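PDB 3LK5: geranylgeranyl pyrophosphate synthase from Corynebacterium glutamicum, which probably catalyses the magnesium-dependent, chain-building condensation of isopentenyl diphosphate with allylic diphosphates in isoprenoid biosynthesis. Local coordinates for residues A[14-18]-A[356-361]; A[75-80]-A[353-357]; A[344-348]-A[361-366]. One frame throughout, in Å; residues are numbered along the deposited sequence.

Contact 1 of 3, residues A[14-18]-A[356-361]; sequences HDLDL and EVRAQL
Leu16, in the extended loop before helix 21-43, lies alongside Gln360 on the first turns of helix 355-369, the two side chains running past one another in opposite senses. A chi1 of -177°, which sets CG opposite the main-chain nitrogen, sends the isobutyl end of Leu16 to the helix, where CD2 comes within 3.4 Å of Gln360 CB. The same methyl approaches Val357 more loosely, CD2 to CG1 being 4.4 Å. Gln360 bends at chi2 (-41°), which turns its amide oxygen to Leu18; there OE1 lies 3.3 Å from Leu18 CG. A water closes this end of the contact by accepting from Leu18 N at 3.0 Å and donating to Gln360 OE1 at 2.8 Å.

One helical turn earlier, Glu356 reaches for the loop backbone. Its OE2 receives Leu16 N at 2.8 Å through the anti lone pair, in a bond noticeably bent at the hydrogen (134°). This pins one carboxylate oxygen beside the main chain of Leu16. Asp15 OD1 stands 3.5 Å from the same Glu356 OE2, with the carboxylate planes inclined to each other; such closeness may raise the pKa of one of the two acids. Leu16 also touches Leu68, Trp71 and Ala72 of helix 65-78, so its side chain meets both that helix and helix 355-369. Polar contacts of Glu356 and Gln360 flank the buried Leu16 where the N-terminal loop straps the C-terminal helix, within the all-alpha fold of the polyprenyl synthase family.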
ATOM      1  N   HIS A  14       3.770  15.453 -29.041  1.00 72.89           N
ATOM      2  CA  HIS A  14       2.626  16.375 -29.133  1.00 72.46           C
ATOM      3  C   HIS A  14       1.378  15.672 -29.652  1.00 70.94           C
ATOM      4  O   HIS A  14       0.286  16.265 -29.705  1.00 70.78           O
ATOM      5  CB  HIS A  14       2.960  17.593 -30.010  1.00 73.80           C
ATOM      6  CG  HIS A  14       3.616  18.717 -29.264  1.00 76.01           C
ATOM      7  ND1 HIS A  14       4.988  18.865 -29.188  1.00 74.94           N
ATOM      8  CD2 HIS A  14       3.088  19.746 -28.558  1.00 74.90           C
ATOM      9  CE1 HIS A  14       5.275  19.936 -28.470  1.00 75.57           C
ATOM     10  NE2 HIS A  14       4.140  20.490 -28.075  1.00 75.90           N
ATOM     11  N   ASP A  15       1.531  14.406 -30.026  1.00 69.83           N
ATOM     12  CA  ASP A  15       0.394  13.652 -30.535  1.00 69.01           C
ATOM     13  C   ASP A  15       0.120  12.398 -29.702  1.00 66.47           C
ATOM     14  O   ASP A  15       1.026  11.813 -29.089  1.00 66.89           O
ATOM     15  CB  ASP A  15       0.531  13.360 -32.054  1.00 70.40           C
ATOM     16  CG  ASP A  15       0.928  11.913 -32.357  1.00 85.15           C
ATOM     17  OD1 ASP A  15       0.147  11.218 -33.041  1.00 71.01           O
ATOM     18  OD2 ASP A  15       2.010  11.470 -31.908  1.00 71.24           O
ATOM     19  N   LEU A  16      -1.148  12.008 -29.689  1.00 63.54           N
ATOM     20  CA  LEU A  16      -1.628  10.868 -28.925  1.00 60.65           C
ATOM     21  C   LEU A  16      -1.760   9.642 -29.836  1.00 58.50           C
ATOM     22  O   LEU A  16      -2.605   9.611 -30.754  1.00 58.59           O
ATOM     23  CB  LEU A  16      -2.971  11.233 -28.279  1.00 60.02           C
ATOM     24  CG  LEU A  16      -3.689  10.254 -27.365  1.00 61.38           C
ATOM     25  CD1 LEU A  16      -2.769   9.758 -26.275  1.00 59.78           C
ATOM     26  CD2 LEU A  16      -4.912  10.956 -26.774  1.00 59.79           C
ATOM     27  N   ASP A  17      -0.904   8.649 -29.604  1.00 55.58           N
ATOM     28  CA  ASP A  17      -0.915   7.425 -30.392  1.00 53.31           C
ATOM     29  C   ASP A  17      -1.396   6.288 -29.502  1.00 50.46           C
ATOM     30  O   ASP A  17      -0.630   5.747 -28.725  1.00 49.95           O
ATOM     31  CB  ASP A  17       0.488   7.142 -30.941  1.00 54.12           C
ATOM     32  CG  ASP A  17       0.497   6.097 -32.050  1.00 59.04           C
ATOM     33  OD1 ASP A  17      -0.171   5.043 -31.939  1.00 54.61           O
ATOM     34  OD2 ASP A  17       1.219   6.327 -33.040  1.00 54.99           O
ATOM     35  N   LEU A  18      -2.667   5.919 -29.636  1.00 48.61           N
ATOM     36  CA  LEU A  18      -3.287   4.966 -28.717  1.00 47.70           C
ATOM     37  C   LEU A  18      -2.626   3.611 -28.795  1.00 47.17           C
ATOM     38  O   LEU A  18      -2.404   2.967 -27.769  1.00 46.65           O
ATOM     39  CB  LEU A  18      -4.781   4.791 -29.009  1.00 47.37           C
ATOM     40  CG  LEU A  18      -5.653   6.041 -29.089  1.00 47.07           C
ATOM     41  CD1 LEU A  18      -7.104   5.604 -29.251  1.00 46.95           C
ATOM     42  CD2 LEU A  18      -5.485   6.938 -27.863  1.00 46.76           C
ATOM     43  N   GLU A 356      -6.168  16.764 -32.645  1.00 34.43           N
ATOM     44  CA  GLU A 356      -5.712  15.383 -32.640  1.00 33.85           C
ATOM     45  C   GLU A 356      -5.951  14.703 -31.282  1.00 32.77           C
ATOM     46  O   GLU A 356      -6.257  13.498 -31.219  1.00 32.08           O
ATOM     47  CB  GLU A 356      -4.237  15.312 -33.089  1.00 35.57           C
ATOM     48  CG  GLU A 356      -3.307  14.384 -32.279  1.00 69.49           C
ATOM     49  CD  GLU A 356      -3.535  12.900 -32.558  1.00 38.91           C
ATOM     50  OE1 GLU A 356      -4.199  12.565 -33.571  1.00 69.80           O
ATOM     51  OE2 GLU A 356      -3.053  12.068 -31.768  1.00 69.72           O
ATOM     52  N   VAL A 357      -5.779  15.464 -30.203  1.00 31.35           N
ATOM     53  CA  VAL A 357      -6.039  14.947 -28.861  1.00 30.48           C
ATOM     54  C   VAL A 357      -7.542  14.680 -28.653  1.00 29.65           C
ATOM     55  O   VAL A 357      -7.932  13.613 -28.153  1.00 28.89           O
ATOM     56  CB  VAL A 357      -5.493  15.897 -27.782  1.00 31.46           C
ATOM     57  CG1 VAL A 357      -5.706  15.294 -26.389  1.00 32.62           C
ATOM     58  CG2 VAL A 357      -3.971  16.156 -28.023  1.00 32.95           C
ATOM     59  N   ARG A 358      -8.391  15.626 -29.093  1.00 29.58           N
ATOM     60  CA  ARG A 358      -9.835  15.437 -29.018  1.00 31.31           C
ATOM     61  C   ARG A 358     -10.252  14.177 -29.762  1.00 30.93           C
ATOM     62  O   ARG A 358     -11.048  13.373 -29.254  1.00 31.61           O
ATOM     63  CB  ARG A 358     -10.585  16.657 -29.579  1.00 32.94           C
ATOM     64  CG  ARG A 358     -12.095  16.502 -29.508  1.00 41.00           C
ATOM     65  CD  ARG A 358     -12.832  17.740 -30.003  1.00 35.80           C
ATOM     66  NE  ARG A 358     -12.879  18.811 -29.004  1.00 43.53           N
ATOM     67  CZ  ARG A 358     -12.270  19.986 -29.173  1.00 37.79           C
ATOM     68  NH1 ARG A 358     -11.575  20.194 -30.289  1.00 45.14           N
ATOM     69  NH2 ARG A 358     -12.341  20.945 -28.250  1.00 44.17           N
ATOM     70  N   ALA A 359      -9.731  14.033 -30.985  1.00 31.86           N
ATOM     71  CA  ALA A 359     -10.023  12.892 -31.839  1.00 31.54           C
ATOM     72  C   ALA A 359      -9.691  11.592 -31.147  1.00 30.50           C
ATOM     73  O   ALA A 359     -10.456  10.622 -31.163  1.00 30.59           O
ATOM     74  CB  ALA A 359      -9.245  13.008 -33.195  1.00 31.47           C
ATOM     75  N   GLN A 360      -8.528  11.555 -30.537  1.00 29.57           N
ATOM     76  CA  GLN A 360      -8.135  10.349 -29.844  1.00 30.35           C
ATOM     77  C   GLN A 360      -8.913  10.112 -28.537  1.00 28.81           C
ATOM     78  O   GLN A 360      -9.168   8.956 -28.174  1.00 28.75           O
ATOM     79  CB  GLN A 360      -6.624  10.361 -29.600  1.00 33.39           C
ATOM     80  CG  GLN A 360      -5.786  10.260 -30.882  1.00 55.66           C
ATOM     81  CD  GLN A 360      -6.344   9.249 -31.890  1.00 35.87           C
ATOM     82  OE1 GLN A 360      -6.435   8.047 -31.612  1.00 55.98           O
ATOM     83  NE2 GLN A 360      -6.741   9.742 -33.056  1.00 55.87           N
ATOM     84  N   LEU A 361      -9.276  11.176 -27.818  1.00 27.44           N
ATOM     85  CA  LEU A 361     -10.160  10.987 -26.629  1.00 26.73           C
ATOM     86  C   LEU A 361     -11.537  10.447 -27.052  1.00 25.94           C
ATOM     87  O   LEU A 361     -12.114   9.598 -26.400  1.00 26.25           O
ATOM     88  CB  LEU A 361     -10.328  12.296 -25.822  1.00 26.94           C
ATOM     89  CG  LEU A 361      -9.047  12.599 -25.009  1.00 27.65           C
ATOM     90  CD1 LEU A 361      -9.047  14.026 -24.543  1.00 29.09           C
ATOM     91  CD2 LEU A 361      -8.903  11.629 -23.772  1.00 27.58           C
TER
HETATM   92  O   HOH W   1      -4.086   6.644 -32.162  1.00 48.27           O

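Contact 2 of 3, residues A[75-80]-A[353-357]; sequences LAAQGH and IPDEV
Apolar side-by-side packing joins Ala76 and Leu75, in the last turn of helix 65-78, to Val357 and Pro354, at the start of the antiparallel helix 355-369. No direct hydrogen bond links the two segments. Val357 divides its branches between neighbouring residues: CG1 rests 3.9 Å from Ala76 CB, while CG2 meets Leu75 CB at 3.8 Å. Ile353 CG2 adds a looser contact to the Ala76 methyl.

Pro354, at the N-cap position, presents its ring to the backbone at the end of helix 65-78. Its CD sits 3.7 Å from Ala76 O and its CG 3.8 Å from Gly79 CA. Gly79 leaves helical geometry with a positive phi of 57° and turns the chain toward His80, whose imidazole then passes along the proline, NE2 lying 3.9 Å from Pro354 CB. A water in the plane of the imidazole, at its edge, lies 2.7 Å from His80 NE2 and accepts from Asp355 N at 3.1 Å. It thereby occupies an N-H of the first helical turn and ties the more open margin of the contact together.

Deeper in, Ile353 also touches Leu238 of helix 236-263, and Leu75 touches Leu16. The C-terminal end of one helix lies beside the N-terminal end of its antiparallel neighbour, with a proline at the N-cap position beside the glycine that follows the other helix, in the helical bundle of the terpenoid synthase fold.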
ATOM      1  N   LEU A  75      -1.478  16.039 -22.724  1.00 23.34           N
ATOM      2  CA  LEU A  75      -1.485  16.590 -24.077  1.00 24.56           C
ATOM      3  C   LEU A  75      -2.662  17.571 -24.270  1.00 25.91           C
ATOM      4  O   LEU A  75      -2.504  18.599 -24.916  1.00 27.55           O
ATOM      5  CB  LEU A  75      -1.560  15.483 -25.125  1.00 25.93           C
ATOM      6  CG  LEU A  75      -0.344  14.547 -25.212  1.00 29.59           C
ATOM      7  CD1 LEU A  75      -0.629  13.485 -26.257  1.00 28.09           C
ATOM      8  CD2 LEU A  75       0.950  15.319 -25.525  1.00 27.79           C
ATOM      9  N   ALA A  76      -3.824  17.236 -23.724  1.00 25.62           N
ATOM     10  CA  ALA A  76      -4.992  18.123 -23.797  1.00 27.48           C
ATOM     11  C   ALA A  76      -4.719  19.516 -23.189  1.00 30.15           C
ATOM     12  O   ALA A  76      -5.176  20.534 -23.739  1.00 30.47           O
ATOM     13  CB  ALA A  76      -6.231  17.463 -23.157  1.00 27.34           C
ATOM     14  N   ALA A  77      -3.963  19.559 -22.090  1.00 30.97           N
ATOM     15  CA  ALA A  77      -3.651  20.799 -21.371  1.00 34.27           C
ATOM     16  C   ALA A  77      -2.429  21.498 -21.909  1.00 38.66           C
ATOM     17  O   ALA A  77      -2.235  22.686 -21.710  1.00 38.58           O
ATOM     18  CB  ALA A  77      -3.414  20.499 -19.900  1.00 34.00           C
ATOM     19  N   GLN A  78      -1.547  20.734 -22.529  1.00 43.33           N
ATOM     20  CA  GLN A  78      -0.236  21.271 -22.854  1.00 46.23           C
ATOM     21  C   GLN A  78      -0.429  22.051 -24.134  1.00 50.58           C
ATOM     22  O   GLN A  78       0.365  22.933 -24.446  1.00 52.25           O
ATOM     23  CB  GLN A  78       0.789  20.150 -23.001  1.00 44.32           C
ATOM     24  CG  GLN A  78       2.207  20.613 -22.768  1.00 54.81           C
ATOM     25  CD  GLN A  78       3.176  20.078 -23.795  1.00 42.96           C
ATOM     26  OE1 GLN A  78       4.385  20.217 -23.641  1.00 55.13           O
ATOM     27  NE2 GLN A  78       2.652  19.468 -24.860  1.00 54.88           N
ATOM     28  N   GLY A  79      -1.508  21.737 -24.849  1.00 53.00           N
ATOM     29  CA  GLY A  79      -1.887  22.437 -26.091  1.00 55.76           C
ATOM     30  C   GLY A  79      -0.800  22.411 -27.163  1.00 58.75           C
ATOM     31  O   GLY A  79       0.041  21.490 -27.205  1.00 57.71           O
ATOM     32  N   HIS A  80      -0.811  23.432 -28.025  1.00 62.21           N
ATOM     33  CA  HIS A  80       0.187  23.573 -29.101  1.00 65.03           C
ATOM     34  C   HIS A  80       1.542  24.090 -28.606  1.00 65.82           C
ATOM     35  O   HIS A  80       2.431  24.378 -29.418  1.00 66.48           O
ATOM     36  CB  HIS A  80      -0.348  24.459 -30.247  1.00 66.86           C
ATOM     37  CG  HIS A  80      -1.625  23.957 -30.856  1.00 69.78           C
ATOM     38  ND1 HIS A  80      -2.670  24.796 -31.194  1.00 68.60           N
ATOM     39  CD2 HIS A  80      -2.033  22.702 -31.170  1.00 68.36           C
ATOM     40  CE1 HIS A  80      -3.663  24.078 -31.694  1.00 69.40           C
ATOM     41  NE2 HIS A  80      -3.302  22.806 -31.692  1.00 69.47           N
ATOM     42  N   ILE A 353      -9.348  22.011 -27.084  1.00 39.50           N
ATOM     43  CA  ILE A 353      -8.384  20.898 -26.959  1.00 39.10           C
ATOM     44  C   ILE A 353      -7.764  20.713 -28.352  1.00 37.86           C
ATOM     45  O   ILE A 353      -8.490  20.805 -29.342  1.00 37.44           O
ATOM     46  CB  ILE A 353      -9.136  19.612 -26.529  1.00 39.84           C
ATOM     47  CG1 ILE A 353      -9.506  19.691 -25.054  1.00 46.29           C
ATOM     48  CG2 ILE A 353      -8.308  18.346 -26.775  1.00 46.33           C
ATOM     49  CD1 ILE A 353     -10.572  18.696 -24.661  1.00 41.54           C
ATOM     50  N   PRO A 354      -6.434  20.459 -28.448  1.00 37.33           N
ATOM     51  CA  PRO A 354      -5.883  20.285 -29.810  1.00 37.88           C
ATOM     52  C   PRO A 354      -6.707  19.239 -30.560  1.00 38.34           C
ATOM     53  O   PRO A 354      -7.171  18.257 -29.935  1.00 37.68           O
ATOM     54  CB  PRO A 354      -4.459  19.765 -29.565  1.00 37.66           C
ATOM     55  CG  PRO A 354      -4.108  20.240 -28.182  1.00 34.28           C
ATOM     56  CD  PRO A 354      -5.408  20.258 -27.398  1.00 37.13           C
ATOM     57  N   ASP A 355      -6.909  19.447 -31.864  1.00 38.34           N
ATOM     58  CA  ASP A 355      -7.775  18.563 -32.688  1.00 38.88           C
ATOM     59  C   ASP A 355      -7.456  17.088 -32.555  1.00 36.11           C
ATOM     60  O   ASP A 355      -8.359  16.256 -32.425  1.00 35.94           O
ATOM     61  CB  ASP A 355      -7.652  18.900 -34.194  1.00 41.86           C
ATOM     62  CG  ASP A 355      -8.415  20.136 -34.582  1.00 60.04           C
ATOM     63  OD1 ASP A 355      -9.169  20.640 -33.729  1.00 44.07           O
ATOM     64  OD2 ASP A 355      -8.260  20.606 -35.746  1.00 44.65           O
ATOM     65  N   GLU A 356      -6.168  16.764 -32.645  1.00 34.43           N
ATOM     66  CA  GLU A 356      -5.712  15.383 -32.640  1.00 33.85           C
ATOM     67  C   GLU A 356      -5.951  14.703 -31.282  1.00 32.77           C
ATOM     68  O   GLU A 356      -6.257  13.498 -31.219  1.00 32.08           O
ATOM     69  CB  GLU A 356      -4.237  15.312 -33.089  1.00 35.57           C
ATOM     70  CG  GLU A 356      -3.307  14.384 -32.279  1.00 69.49           C
ATOM     71  CD  GLU A 356      -3.535  12.900 -32.558  1.00 38.91           C
ATOM     72  OE1 GLU A 356      -4.199  12.565 -33.571  1.00 69.80           O
ATOM     73  OE2 GLU A 356      -3.053  12.068 -31.768  1.00 69.72           O
ATOM     74  N   VAL A 357      -5.779  15.464 -30.203  1.00 31.35           N
ATOM     75  CA  VAL A 357      -6.039  14.947 -28.861  1.00 30.48           C
ATOM     76  C   VAL A 357      -7.542  14.680 -28.653  1.00 29.65           C
ATOM     77  O   VAL A 357      -7.932  13.613 -28.153  1.00 28.89           O
ATOM     78  CB  VAL A 357      -5.493  15.897 -27.782  1.00 31.46           C
ATOM     79  CG1 VAL A 357      -5.706  15.294 -26.389  1.00 32.62           C
ATOM     80  CG2 VAL A 357      -3.971  16.156 -28.023  1.00 32.95           C
TER
HETATM   81  O   HOH W   2      -5.481  21.972 -33.006  1.00 47.16           O

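Contact 3 of 3, residues A[344-348]-A[361-366]; sequences GLAHL and LRALAI
Leu345 and Leu348, near the end of helix 329-347, pack against the face of helix 355-369 that carries Leu361, Arg362 and Ala365, so that the last two helices of the modelled chain form an antiparallel alpha-hairpin closed by a short connection. Along the second helix, Leu361 comes first. Its CB is met by the CD1 methyl of Leu348 at 3.8 Å, and the two leucines cross at a slant. Tyr245 of helix 236-263 borders this side, touching Leu348 and bonding through its hydroxyl to Leu361 O.

Arg362 follows, meeting both leucines of the first helix. Leu345 CD2 settles 3.7 Å from its CA, against the root of the side chain, while Leu348 CD1 approaches the Arg362 CG methylene at 4.0 Å. The arginine starts out extended, then turns at chi3 (55°), which brings its guanidinium back over Leu345. The two side chains cross at about a right angle, and the leucine methyls lie over one face of the planar group, CD1 being 4.1 Å from NH1.

One turn further on, the Ala365 methyl receives Leu345 CD2 at 3.8 Å, so that the same leucine methyl rests against both the Arg362 CA and the Ala365 methyl. Ala365 also touches Tyr245 and Ile249. Ile366, at the exposed margin, makes a looser meeting through CD1 with Leu345 CD1, at 4.3 Å. A water in the guanidinium plane also bridges the two segments: it accepts from Arg362 NH1 at 2.8 Å and donates to Leu345 O at 2.9 Å.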
ATOM      1  N   GLY A 344     -20.567  12.118 -22.235  1.00 27.63           N
ATOM      2  CA  GLY A 344     -19.100  12.207 -21.997  1.00 27.66           C
ATOM      3  C   GLY A 344     -18.389  12.852 -23.176  1.00 28.54           C
ATOM      4  O   GLY A 344     -17.569  13.750 -22.996  1.00 28.28           O
ATOM      5  N   LEU A 345     -18.711  12.419 -24.393  1.00 28.59           N
ATOM      6  CA  LEU A 345     -18.089  13.014 -25.572  1.00 30.32           C
ATOM      7  C   LEU A 345     -18.389  14.502 -25.709  1.00 31.03           C
ATOM      8  O   LEU A 345     -17.498  15.293 -26.062  1.00 30.26           O
ATOM      9  CB  LEU A 345     -18.522  12.286 -26.840  1.00 31.49           C
ATOM     10  CG  LEU A 345     -18.064  10.844 -27.009  1.00 28.37           C
ATOM     11  CD1 LEU A 345     -18.701  10.287 -28.263  1.00 32.95           C
ATOM     12  CD2 LEU A 345     -16.546  10.802 -27.105  1.00 32.98           C
ATOM     13  N   ALA A 346     -19.637  14.880 -25.394  1.00 31.96           N
ATOM     14  CA  ALA A 346     -20.086  16.278 -25.510  1.00 32.50           C
ATOM     15  C   ALA A 346     -19.269  17.201 -24.629  1.00 32.28           C
ATOM     16  O   ALA A 346     -18.979  18.336 -25.010  1.00 31.43           O
ATOM     17  CB  ALA A 346     -21.591  16.417 -25.163  1.00 32.76           C
ATOM     18  N   HIS A 347     -18.883  16.703 -23.451  1.00 31.89           N
ATOM     19  CA  HIS A 347     -17.995  17.447 -22.560  1.00 32.62           C
ATOM     20  C   HIS A 347     -16.675  17.911 -23.187  1.00 32.86           C
ATOM     21  O   HIS A 347     -16.178  18.973 -22.832  1.00 33.84           O
ATOM     22  CB  HIS A 347     -17.765  16.692 -21.245  1.00 32.61           C
ATOM     23  CG  HIS A 347     -18.951  16.719 -20.343  1.00 35.07           C
ATOM     24  ND1 HIS A 347     -19.372  17.869 -19.708  1.00 33.48           N
ATOM     25  CD2 HIS A 347     -19.799  15.741 -19.952  1.00 34.26           C
ATOM     26  CE1 HIS A 347     -20.435  17.600 -18.971  1.00 35.35           C
ATOM     27  NE2 HIS A 347     -20.715  16.313 -19.098  1.00 34.61           N
ATOM     28  N   LEU A 348     -16.139  17.161 -24.134  1.00 32.33           N
ATOM     29  CA  LEU A 348     -14.922  17.578 -24.839  1.00 34.09           C
ATOM     30  C   LEU A 348     -15.066  18.817 -25.737  1.00 35.64           C
ATOM     31  O   LEU A 348     -14.066  19.448 -26.084  1.00 35.73           O
ATOM     32  CB  LEU A 348     -14.373  16.434 -25.689  1.00 34.24           C
ATOM     33  CG  LEU A 348     -14.036  15.155 -24.949  1.00 35.72           C
ATOM     34  CD1 LEU A 348     -13.635  14.096 -25.991  1.00 35.26           C
ATOM     35  CD2 LEU A 348     -12.917  15.418 -23.941  1.00 34.91           C
ATOM     36  N   LEU A 361      -9.276  11.176 -27.818  1.00 27.44           N
ATOM     37  CA  LEU A 361     -10.160  10.987 -26.629  1.00 26.73           C
ATOM     38  C   LEU A 361     -11.537  10.447 -27.052  1.00 25.94           C
ATOM     39  O   LEU A 361     -12.114   9.598 -26.400  1.00 26.25           O
ATOM     40  CB  LEU A 361     -10.328  12.296 -25.822  1.00 26.94           C
ATOM     41  CG  LEU A 361      -9.047  12.599 -25.009  1.00 27.65           C
ATOM     42  CD1 LEU A 361      -9.047  14.026 -24.543  1.00 29.09           C
ATOM     43  CD2 LEU A 361      -8.903  11.629 -23.772  1.00 27.58           C
ATOM     44  N   ARG A 362     -12.036  10.904 -28.186  1.00 27.70           N
ATOM     45  CA  ARG A 362     -13.299  10.335 -28.710  1.00 28.67           C
ATOM     46  C   ARG A 362     -13.143   8.866 -29.057  1.00 28.47           C
ATOM     47  O   ARG A 362     -13.975   8.029 -28.684  1.00 27.61           O
ATOM     48  CB  ARG A 362     -13.788  11.131 -29.933  1.00 31.03           C
ATOM     49  CG  ARG A 362     -14.177  12.580 -29.608  1.00 38.68           C
ATOM     50  CD  ARG A 362     -14.638  13.340 -30.889  1.00 36.34           C
ATOM     51  NE  ARG A 362     -15.724  12.606 -31.561  1.00 40.92           N
ATOM     52  CZ  ARG A 362     -17.021  12.735 -31.262  1.00 38.84           C
ATOM     53  NH1 ARG A 362     -17.412  13.591 -30.314  1.00 41.51           N
ATOM     54  NH2 ARG A 362     -17.934  12.015 -31.919  1.00 41.95           N
ATOM     55  N   ALA A 363     -12.073   8.546 -29.776  1.00 30.82           N
ATOM     56  CA  ALA A 363     -11.804   7.158 -30.153  1.00 32.19           C
ATOM     57  C   ALA A 363     -11.609   6.241 -28.950  1.00 31.41           C
ATOM     58  O   ALA A 363     -12.112   5.102 -28.942  1.00 31.20           O
ATOM     59  CB  ALA A 363     -10.582   7.076 -31.103  1.00 32.65           C
ATOM     60  N   LEU A 364     -10.877   6.721 -27.938  1.00 30.58           N
ATOM     61  CA  LEU A 364     -10.682   5.936 -26.723  1.00 32.93           C
ATOM     62  C   LEU A 364     -11.987   5.626 -26.007  1.00 31.21           C
ATOM     63  O   LEU A 364     -12.176   4.521 -25.499  1.00 30.89           O
ATOM     64  CB  LEU A 364      -9.762   6.656 -25.744  1.00 36.20           C
ATOM     65  CG  LEU A 364      -8.310   6.253 -25.646  1.00 51.71           C
ATOM     66  CD1 LEU A 364      -7.689   7.143 -24.598  1.00 38.89           C
ATOM     67  CD2 LEU A 364      -8.161   4.780 -25.234  1.00 39.11           C
ATOM     68  N   ALA A 365     -12.881   6.605 -25.984  1.00 29.68           N
ATOM     69  CA  ALA A 365     -14.177   6.457 -25.337  1.00 28.68           C
ATOM     70  C   ALA A 365     -15.001   5.421 -26.086  1.00 31.91           C
ATOM     71  O   ALA A 365     -15.609   4.540 -25.479  1.00 32.92           O
ATOM     72  CB  ALA A 365     -14.937   7.835 -25.324  1.00 26.10           C
ATOM     73  N   ILE A 366     -15.001   5.530 -27.408  1.00 33.63           N
ATOM     74  CA  ILE A 366     -15.781   4.617 -28.238  1.00 37.78           C
ATOM     75  C   ILE A 366     -15.277   3.176 -28.139  1.00 40.01           C
ATOM     76  O   ILE A 366     -16.081   2.262 -27.962  1.00 40.03           O
ATOM     77  CB  ILE A 366     -15.922   5.182 -29.680  1.00 39.15           C
ATOM     78  CG1 ILE A 366     -16.811   6.443 -29.620  1.00 44.48           C
ATOM     79  CG2 ILE A 366     -16.474   4.122 -30.621  1.00 45.40           C
ATOM     80  CD1 ILE A 366     -16.606   7.464 -30.777  1.00 41.61           C
TER
HETATM   81  O   HOH W   3     -16.221  15.429 -28.623  1.00 48.85           O

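In the fold
Helix 355-369 takes part in all three contacts. Contact 1 straps its first turns with the N-terminal loop, contact 2 sets its start against the end of helix 65-78, and contact 3 folds it back on helix 329-347. Centres of contacts 1 and 2 lie about 8 Å apart, and these contacts share Glu356 and Val357; Leu361 links contacts 1 and 3, whose centres are about 11 Å apart. Arg358 NH2 probably bonds to Leu348 O at 3.1 Å, and Leu18 CD2 packs 3.7 Å from Leu364 CG. The contacts lie away from the magnesium-binding Asp108, Asp112 and Asp194, and the second subunit touches none of their segments.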